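Local coordinates for protein neural-cadherin (Drosophila melanogaster, PDB 3UBF) that mediates calcium-dependent, homophilic cell-cell adhesion as part of neural cadherin, this chain comprising three consecutive extracellular cadherin domains, at residues V117-L130 / S160-L173. Sequence-based numbering, arbitrary orientation.
Sequences VQLNAPPNTPVFTL and SGVVRTRGTDLFQL. With ZN (zinc ion), chain K.
Thr165 meets the type II turn Pro122-Thr125 at one end of an antiparallel strand pair, 126-129 with 162-165, in the Greek-key beta-sandwich of a cadherin domain. From CB, which lies near Thr125 O, its branches part. Thr165 OG1, placed between backbone N and carbonyl carbon (chi1 61°), accepts Thr125 N at 3.1 Å and sits 2.8 Å from Pro122 O. Thr165 CG2 lies 3.6 Å from Thr125 O and also meets Val117 CG2, Val127 CG1 and Ala121 CB, while Phe154 of strand 154-156 also packs on this side chain. A valine here would probably leave Thr125 N without its hydroxyl acceptor and the turn less firmly fixed. The backbone of Thr165 grips the same turn: its N donates to Thr125 O at 2.8 Å and its O accepts Asn124 N. Beyond a beta bulge between Pro126 and Phe128, Val163 N points almost straight at Phe128 O, 2.6 Å away. Farther along the loop that follows strand 162-165, Phe171 N bonds Leu119 O (2.9 Å, 169° at the hydrogen), holding the two loops together. The Phe171 ring, met edge-to-face by Tyr177, takes Val117 CG2 over one face, 3.9 Å from its centroid and offset toward the rim.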
ATOM      1  N   VAL A 117      -0.054 -21.764 -12.828  1.00 35.28           N
ATOM      2  CA  VAL A 117       0.770 -21.836 -14.029  1.00 34.78           C
ATOM      3  C   VAL A 117       0.302 -22.970 -14.934  1.00 36.21           C
ATOM      4  O   VAL A 117       0.196 -24.120 -14.506  1.00 36.57           O
ATOM      5  CB  VAL A 117       2.273 -21.985 -13.701  1.00 34.27           C
ATOM      6  CG1 VAL A 117       2.538 -23.238 -12.859  1.00 33.09           C
ATOM      7  CG2 VAL A 117       3.090 -22.012 -14.980  1.00 34.01           C
ATOM      8  N   GLN A 118       0.019 -22.623 -16.185  1.00 37.06           N
ATOM      9  CA  GLN A 118      -0.291 -23.573 -17.250  1.00 38.36           C
ATOM     10  C   GLN A 118       0.719 -24.729 -17.194  1.00 38.26           C
ATOM     11  O   GLN A 118       1.911 -24.497 -16.973  1.00 37.54           O
ATOM     12  CB  GLN A 118      -0.165 -22.832 -18.577  1.00 39.24           C
ATOM     13  CG  GLN A 118      -1.262 -23.072 -19.597  1.00 43.56           C
ATOM     14  CD  GLN A 118      -0.761 -22.876 -21.044  1.00 48.80           C
ATOM     15  OE1 GLN A 118      -0.068 -21.892 -21.364  1.00 49.40           O
ATOM     16  NE2 GLN A 118      -1.106 -23.819 -21.914  1.00 49.96           N
ATOM     17  N   LEU A 119       0.262 -25.969 -17.373  1.00 38.62           N
ATOM     18  CA  LEU A 119       1.161 -27.114 -17.210  1.00 38.76           C
ATOM     19  C   LEU A 119       2.299 -27.165 -18.222  1.00 39.14           C
ATOM     20  O   LEU A 119       3.404 -27.597 -17.904  1.00 39.55           O
ATOM     21  CB  LEU A 119       0.395 -28.436 -17.224  1.00 39.83           C
ATOM     22  CG  LEU A 119      -0.576 -28.637 -16.063  1.00 40.27           C
ATOM     23  CD1 LEU A 119      -1.120 -30.053 -16.058  1.00 40.22           C
ATOM     24  CD2 LEU A 119       0.093 -28.277 -14.715  1.00 37.64           C
ATOM     25  N   ASN A 120       2.025 -26.737 -19.443  1.00 39.48           N
ATOM     26  CA  ASN A 120       3.032 -26.752 -20.487  1.00 40.22           C
ATOM     27  C   ASN A 120       3.463 -25.340 -20.804  1.00 39.30           C
ATOM     28  O   ASN A 120       3.799 -25.039 -21.942  1.00 40.43           O
ATOM     29  CB  ASN A 120       2.481 -27.426 -21.740  1.00 41.71           C
ATOM     30  CG  ASN A 120       1.203 -26.770 -22.235  1.00 43.82           C
ATOM     31  OD1 ASN A 120       0.624 -25.908 -21.547  1.00 44.35           O
ATOM     32  ND2 ASN A 120       0.742 -27.178 -23.429  1.00 44.52           N
ATOM     33  N   ALA A 121       3.417 -24.468 -19.801  1.00 37.55           N
ATOM     34  CA  ALA A 121       3.829 -23.093 -19.976  1.00 36.92           C
ATOM     35  C   ALA A 121       5.190 -23.004 -20.676  1.00 37.56           C
ATOM     36  O   ALA A 121       6.171 -23.569 -20.204  1.00 37.19           O
ATOM     37  CB  ALA A 121       3.877 -22.396 -18.655  1.00 35.38           C
ATOM     38  N   PRO A 122       5.247 -22.305 -21.818  1.00 38.61           N
ATOM     39  CA  PRO A 122       6.547 -22.102 -22.457  1.00 39.81           C
ATOM     40  C   PRO A 122       7.343 -21.022 -21.728  1.00 39.21           C
ATOM     41  O   PRO A 122       6.759 -20.199 -21.013  1.00 38.23           O
ATOM     42  CB  PRO A 122       6.178 -21.661 -23.878  1.00 41.34           C
ATOM     43  CG  PRO A 122       4.832 -21.035 -23.752  1.00 40.69           C
ATOM     44  CD  PRO A 122       4.139 -21.702 -22.583  1.00 39.19           C
ATOM     45  N   PRO A 123       8.676 -21.042 -21.872  1.00 40.17           N
ATOM     46  CA  PRO A 123       9.534 -20.077 -21.184  1.00 39.83           C
ATOM     47  C   PRO A 123       9.029 -18.640 -21.324  1.00 39.94           C
ATOM     48  O   PRO A 123       8.587 -18.235 -22.407  1.00 41.25           O
ATOM     49  CB  PRO A 123      10.878 -20.222 -21.917  1.00 41.51           C
ATOM     50  CG  PRO A 123      10.881 -21.618 -22.421  1.00 42.44           C
ATOM     51  CD  PRO A 123       9.452 -22.020 -22.659  1.00 41.55           C
ATOM     52  N   ASN A 124       9.102 -17.881 -20.234  1.00 39.08           N
ATOM     53  CA  ASN A 124       8.786 -16.446 -20.250  1.00 39.63           C
ATOM     54  C   ASN A 124       7.311 -16.152 -20.330  1.00 39.11           C
ATOM     55  O   ASN A 124       6.886 -15.075 -20.755  1.00 39.51           O
ATOM     56  CB  ASN A 124       9.554 -15.744 -21.368  1.00 41.12           C
ATOM     57  CG  ASN A 124      11.014 -15.690 -21.077  1.00 43.02           C
ATOM     58  OD1 ASN A 124      11.827 -16.266 -21.817  1.00 43.96           O
ATOM     59  ND2 ASN A 124      11.373 -15.045 -19.943  1.00 40.59           N
ATOM     60  N   THR A 125       6.541 -17.146 -19.925  1.00 38.71           N
ATOM     61  CA  THR A 125       5.126 -17.003 -19.716  1.00 38.46           C
ATOM     62  C   THR A 125       4.914 -16.239 -18.420  1.00 37.23           C
ATOM     63  O   THR A 125       5.375 -16.674 -17.362  1.00 36.36           O
ATOM     64  CB  THR A 125       4.480 -18.389 -19.651  1.00 38.42           C
ATOM     65  OG1 THR A 125       4.650 -19.005 -20.933  1.00 40.62           O
ATOM     66  CG2 THR A 125       2.998 -18.302 -19.293  1.00 36.87           C
ATOM     67  N   PRO A 126       4.233 -15.089 -18.506  1.00 37.35           N
ATOM     68  CA  PRO A 126       3.862 -14.334 -17.319  1.00 36.68           C
ATOM     69  C   PRO A 126       2.750 -15.067 -16.567  1.00 36.39           C
ATOM     70  O   PRO A 126       1.802 -15.535 -17.183  1.00 37.41           O
ATOM     71  CB  PRO A 126       3.364 -13.007 -17.893  1.00 37.19           C
ATOM     72  CG  PRO A 126       2.893 -13.329 -19.262  1.00 38.59           C
ATOM     73  CD  PRO A 126       3.693 -14.495 -19.741  1.00 38.64           C
ATOM     74  N   VAL A 127       2.898 -15.192 -15.253  1.00 35.87           N
ATOM     75  CA  VAL A 127       1.929 -15.922 -14.445  1.00 35.53           C
ATOM     76  C   VAL A 127       1.271 -15.004 -13.427  1.00 35.57           C
ATOM     77  O   VAL A 127       0.198 -15.309 -12.904  1.00 35.89           O
ATOM     78  CB  VAL A 127       2.586 -17.104 -13.708  1.00 34.91           C
ATOM     79  CG1 VAL A 127       3.171 -18.092 -14.705  1.00 35.56           C
ATOM     80  CG2 VAL A 127       3.657 -16.604 -12.751  1.00 33.86           C
ATOM     81  N   PHE A 128       1.918 -13.878 -13.150  1.00 35.52           N
ATOM     82  CA  PHE A 128       1.380 -12.906 -12.186  1.00 35.86           C
ATOM     83  C   PHE A 128       2.203 -11.641 -12.240  1.00 36.24           C
ATOM     84  O   PHE A 128       3.397 -11.672 -12.543  1.00 36.33           O
ATOM     85  CB  PHE A 128       1.645 -13.637 -10.868  1.00 35.31           C
ATOM     86  CG  PHE A 128       0.995 -12.993  -9.677  1.00 35.12           C
ATOM     87  CD1 PHE A 128      -0.345 -13.245  -9.376  1.00 35.96           C
ATOM     88  CD2 PHE A 128       1.725 -12.167  -8.840  1.00 34.05           C
ATOM     89  CE1 PHE A 128      -0.952 -12.666  -8.270  1.00 35.40           C
ATOM     90  CE2 PHE A 128       1.134 -11.598  -7.727  1.00 35.63           C
ATOM     91  CZ  PHE A 128      -0.213 -11.840  -7.446  1.00 35.40           C
ATOM     92  N   THR A 129       1.556 -10.526 -11.915  1.00 36.56           N
ATOM     93  CA  THR A 129       2.185  -9.220 -11.940  1.00 36.84           C
ATOM     94  C   THR A 129       2.151  -8.648 -10.533  1.00 36.73           C
ATOM     95  O   THR A 129       1.085  -8.252 -10.034  1.00 37.09           O
ATOM     96  CB  THR A 129       1.437  -8.276 -12.901  1.00 37.93           C
ATOM     97  OG1 THR A 129       1.372  -8.880 -14.197  1.00 39.42           O
ATOM     98  CG2 THR A 129       2.134  -6.932 -13.019  1.00 37.53           C
ATOM     99  N   LEU A 130       3.314  -8.620  -9.890  1.00 36.00           N
ATOM    100  CA  LEU A 130       3.454  -7.937  -8.614  1.00 36.06           C
ATOM    101  C   LEU A 130       3.182  -6.459  -8.807  1.00 36.82           C
ATOM    102  O   LEU A 130       3.683  -5.859  -9.765  1.00 37.19           O
ATOM    103  CB  LEU A 130       4.863  -8.121  -8.059  1.00 35.64           C
ATOM    104  CG  LEU A 130       5.337  -9.561  -7.880  1.00 35.39           C
ATOM    105  CD1 LEU A 130       6.812  -9.531  -7.550  1.00 34.51           C
ATOM    106  CD2 LEU A 130       4.514 -10.294  -6.793  1.00 33.52           C
ATOM    107  N   SER A 160       8.637  -4.199 -14.105  1.00 39.57           N
ATOM    108  CA  SER A 160       7.198  -4.357 -14.288  1.00 38.06           C
ATOM    109  C   SER A 160       6.530  -5.132 -13.169  1.00 36.42           C
ATOM    110  O   SER A 160       5.317  -5.007 -12.957  1.00 36.07           O
ATOM    111  CB  SER A 160       6.915  -5.043 -15.611  1.00 38.40           C
ATOM    112  OG  SER A 160       7.535  -6.314 -15.665  1.00 36.25           O
ATOM    113  N   GLY A 161       7.316  -5.939 -12.467  1.00 35.50           N
ATOM    114  CA  GLY A 161       6.785  -6.831 -11.430  1.00 34.08           C
ATOM    115  C   GLY A 161       6.243  -8.142 -11.994  1.00 33.96           C
ATOM    116  O   GLY A 161       5.793  -9.008 -11.235  1.00 33.56           O
ATOM    117  N   VAL A 162       6.301  -8.304 -13.320  1.00 34.18           N
ATOM    118  CA  VAL A 162       5.768  -9.492 -13.968  1.00 33.62           C
ATOM    119  C   VAL A 162       6.605 -10.712 -13.573  1.00 33.68           C
ATOM    120  O   VAL A 162       7.846 -10.673 -13.608  1.00 34.78           O
ATOM    121  CB  VAL A 162       5.694  -9.318 -15.509  1.00 34.65           C
ATOM    122  CG1 VAL A 162       5.174 -10.560 -16.163  1.00 33.57           C
ATOM    123  CG2 VAL A 162       4.788  -8.126 -15.873  1.00 34.74           C
ATOM    124  N   VAL A 163       5.920 -11.777 -13.159  1.00 32.58           N
ATOM    125  CA  VAL A 163       6.564 -13.032 -12.815  1.00 32.00           C
ATOM    126  C   VAL A 163       6.405 -13.945 -14.011  1.00 32.89           C
ATOM    127  O   VAL A 163       5.279 -14.175 -14.477  1.00 33.09           O
ATOM    128  CB  VAL A 163       5.924 -13.675 -11.560  1.00 31.45           C
ATOM    129  CG1 VAL A 163       6.635 -14.970 -11.200  1.00 30.62           C
ATOM    130  CG2 VAL A 163       5.964 -12.697 -10.373  1.00 30.64           C
ATOM    131  N   ARG A 164       7.533 -14.451 -14.508  1.00 33.26           N
ATOM    132  CA  ARG A 164       7.576 -15.221 -15.746  1.00 34.12           C
ATOM    133  C   ARG A 164       8.249 -16.586 -15.566  1.00 34.73           C
ATOM    134  O   ARG A 164       9.254 -16.693 -14.854  1.00 35.32           O
ATOM    135  CB  ARG A 164       8.322 -14.441 -16.822  1.00 34.78           C
ATOM    136  CG  ARG A 164       7.575 -13.249 -17.365  1.00 34.65           C
ATOM    137  CD  ARG A 164       8.382 -12.594 -18.458  1.00 35.57           C
ATOM    138  NE  ARG A 164       7.685 -11.482 -19.096  1.00 38.10           N
ATOM    139  CZ  ARG A 164       7.913 -10.191 -18.834  1.00 38.97           C
ATOM    140  NH1 ARG A 164       8.816  -9.820 -17.926  1.00 38.88           N
ATOM    141  NH2 ARG A 164       7.225  -9.267 -19.480  1.00 38.02           N
ATOM    142  N   THR A 165       7.702 -17.614 -16.218  1.00 34.34           N
ATOM    143  CA  THR A 165       8.259 -18.942 -16.154  1.00 34.61           C
ATOM    144  C   THR A 165       9.618 -18.964 -16.822  1.00 36.34           C
ATOM    145  O   THR A 165       9.850 -18.242 -17.800  1.00 37.71           O
ATOM    146  CB  THR A 165       7.366 -19.971 -16.886  1.00 34.93           C
ATOM    147  OG1 THR A 165       7.243 -19.629 -18.269  1.00 35.01           O
ATOM    148  CG2 THR A 165       5.991 -20.023 -16.282  1.00 34.20           C
ATOM    149  N   ARG A 166      10.531 -19.783 -16.316  1.00 36.63           N
ATOM    150  CA  ARG A 166      11.736 -20.056 -17.092  1.00 38.16           C
ATOM    151  C   ARG A 166      11.933 -21.561 -17.261  1.00 39.04           C
ATOM    152  O   ARG A 166      11.342 -22.361 -16.513  1.00 38.05           O
ATOM    153  CB  ARG A 166      12.976 -19.337 -16.530  1.00 37.91           C
ATOM    154  CG  ARG A 166      13.483 -19.857 -15.222  1.00 38.47           C
ATOM    155  CD  ARG A 166      14.562 -18.963 -14.614  1.00 39.55           C
ATOM    156  NE  ARG A 166      15.873 -19.108 -15.254  1.00 41.25           N
ATOM    157  CZ  ARG A 166      16.783 -20.016 -14.899  1.00 42.06           C
ATOM    158  NH1 ARG A 166      16.527 -20.879 -13.920  1.00 40.86           N
ATOM    159  NH2 ARG A 166      17.953 -20.062 -15.515  1.00 42.65           N
ATOM    160  N   GLY A 167      12.740 -21.929 -18.254  1.00 40.64           N
ATOM    161  CA  GLY A 167      12.999 -23.331 -18.573  1.00 42.76           C
ATOM    162  C   GLY A 167      11.879 -23.939 -19.401  1.00 43.51           C
ATOM    163  O   GLY A 167      10.799 -23.351 -19.513  1.00 42.66           O
ATOM    164  N   THR A 168      12.134 -25.117 -19.977  1.00 44.96           N
ATOM    165  CA  THR A 168      11.168 -25.768 -20.858  1.00 45.79           C
ATOM    166  C   THR A 168      10.445 -26.946 -20.217  1.00 45.72           C
ATOM    167  O   THR A 168       9.508 -27.490 -20.803  1.00 46.37           O
ATOM    168  CB  THR A 168      11.821 -26.274 -22.160  1.00 47.73           C
ATOM    169  OG1 THR A 168      12.823 -27.235 -21.829  1.00 49.33           O
ATOM    170  CG2 THR A 168      12.443 -25.125 -22.966  1.00 47.92           C
ATOM    171  N   ASP A 169      10.890 -27.363 -19.039  1.00 45.67           N
ATOM    172  CA  ASP A 169      10.214 -28.447 -18.327  1.00 45.95           C
ATOM    173  C   ASP A 169       8.759 -28.095 -18.046  1.00 44.76           C
ATOM    174  O   ASP A 169       8.394 -26.929 -17.925  1.00 43.85           O
ATOM    175  CB  ASP A 169      10.917 -28.803 -17.007  1.00 45.76           C
ATOM    176  CG  ASP A 169      12.187 -29.617 -17.210  1.00 47.99           C
ATOM    177  OD1 ASP A 169      12.486 -30.019 -18.362  1.00 49.44           O
ATOM    178  OD2 ASP A 169      12.896 -29.858 -16.199  1.00 48.52           O
ATOM    179  N   LEU A 170       7.943 -29.130 -17.958  1.00 45.17           N
ATOM    180  CA  LEU A 170       6.552 -29.011 -17.593  1.00 44.39           C
ATOM    181  C   LEU A 170       6.398 -28.659 -16.117  1.00 43.09           C
ATOM    182  O   LEU A 170       7.313 -28.852 -15.320  1.00 43.34           O
ATOM    183  CB  LEU A 170       5.855 -30.349 -17.881  1.00 45.77           C
ATOM    184  CG  LEU A 170       5.958 -30.878 -19.315  1.00 46.80           C
ATOM    185  CD1 LEU A 170       5.431 -32.313 -19.393  1.00 47.55           C
ATOM    186  CD2 LEU A 170       5.208 -29.962 -20.265  1.00 45.86           C
ATOM    187  N   PHE A 171       5.235 -28.135 -15.761  1.00 42.09           N
ATOM    188  CA  PHE A 171       4.868 -27.991 -14.362  1.00 41.34           C
ATOM    189  C   PHE A 171       3.889 -29.117 -14.022  1.00 42.81           C
ATOM    190  O   PHE A 171       3.246 -29.676 -14.933  1.00 43.21           O
ATOM    191  CB  PHE A 171       4.290 -26.601 -14.092  1.00 39.66           C
ATOM    192  CG  PHE A 171       5.239 -25.482 -14.439  1.00 38.08           C
ATOM    193  CD1 PHE A 171       5.321 -24.995 -15.753  1.00 37.49           C
ATOM    194  CD2 PHE A 171       6.071 -24.931 -13.471  1.00 35.58           C
ATOM    195  CE1 PHE A 171       6.224 -23.983 -16.093  1.00 34.69           C
ATOM    196  CE2 PHE A 171       6.971 -23.911 -13.806  1.00 35.13           C
ATOM    197  CZ  PHE A 171       7.044 -23.439 -15.122  1.00 34.40           C
ATOM    198  N   GLN A 172       3.832 -29.471 -12.730  1.00 43.48           N
ATOM    199  CA  GLN A 172       3.018 -30.580 -12.211  1.00 45.19           C
ATOM    200  C   GLN A 172       1.659 -30.095 -11.728  1.00 44.94           C
ATOM    201  O   GLN A 172       1.554 -29.063 -11.073  1.00 43.75           O
ATOM    202  CB  GLN A 172       3.734 -31.281 -11.054  1.00 45.97           C
ATOM    203  CG  GLN A 172       4.270 -32.679 -11.334  1.00 50.65           C
ATOM    204  CD  GLN A 172       5.368 -32.716 -12.409  1.00 55.08           C
ATOM    205  OE1 GLN A 172       5.384 -33.604 -13.271  1.00 57.01           O
ATOM    206  NE2 GLN A 172       6.289 -31.753 -12.358  1.00 55.03           N
ATOM    207  N   LEU A 173       0.622 -30.857 -12.046  1.00 46.59           N
ATOM    208  CA  LEU A 173      -0.719 -30.551 -11.593  1.00 47.33           C
ATOM    209  C   LEU A 173      -0.758 -30.522 -10.062  1.00 48.05           C
ATOM    210  O   LEU A 173      -0.128 -31.357  -9.405  1.00 48.65           O
ATOM    211  CB  LEU A 173      -1.709 -31.577 -12.144  1.00 48.85           C
ATOM    212  CG  LEU A 173      -3.210 -31.432 -11.853  1.00 49.60           C
ATOM    213  CD1 LEU A 173      -3.737 -30.019 -12.173  1.00 47.11           C
ATOM    214  CD2 LEU A 173      -4.003 -32.518 -12.602  1.00 49.44           C
TER
HETATM  215 ZN    ZN K  10      14.619 -30.873 -16.011  1.00 77.90          ZN
HETATM  216  O   HOH W   1       6.259 -26.033 -19.347  1.00 20.99           O
HETATM  217  O   HOH W   2       5.816 -12.242 -21.236  1.00 30.91           O
HETATM  218  O   HOH W   3       3.397  -3.709 -11.039  1.00 15.81           O
HETATM  219  O   HOH W   4      15.830 -30.441 -14.457  1.00 40.09           O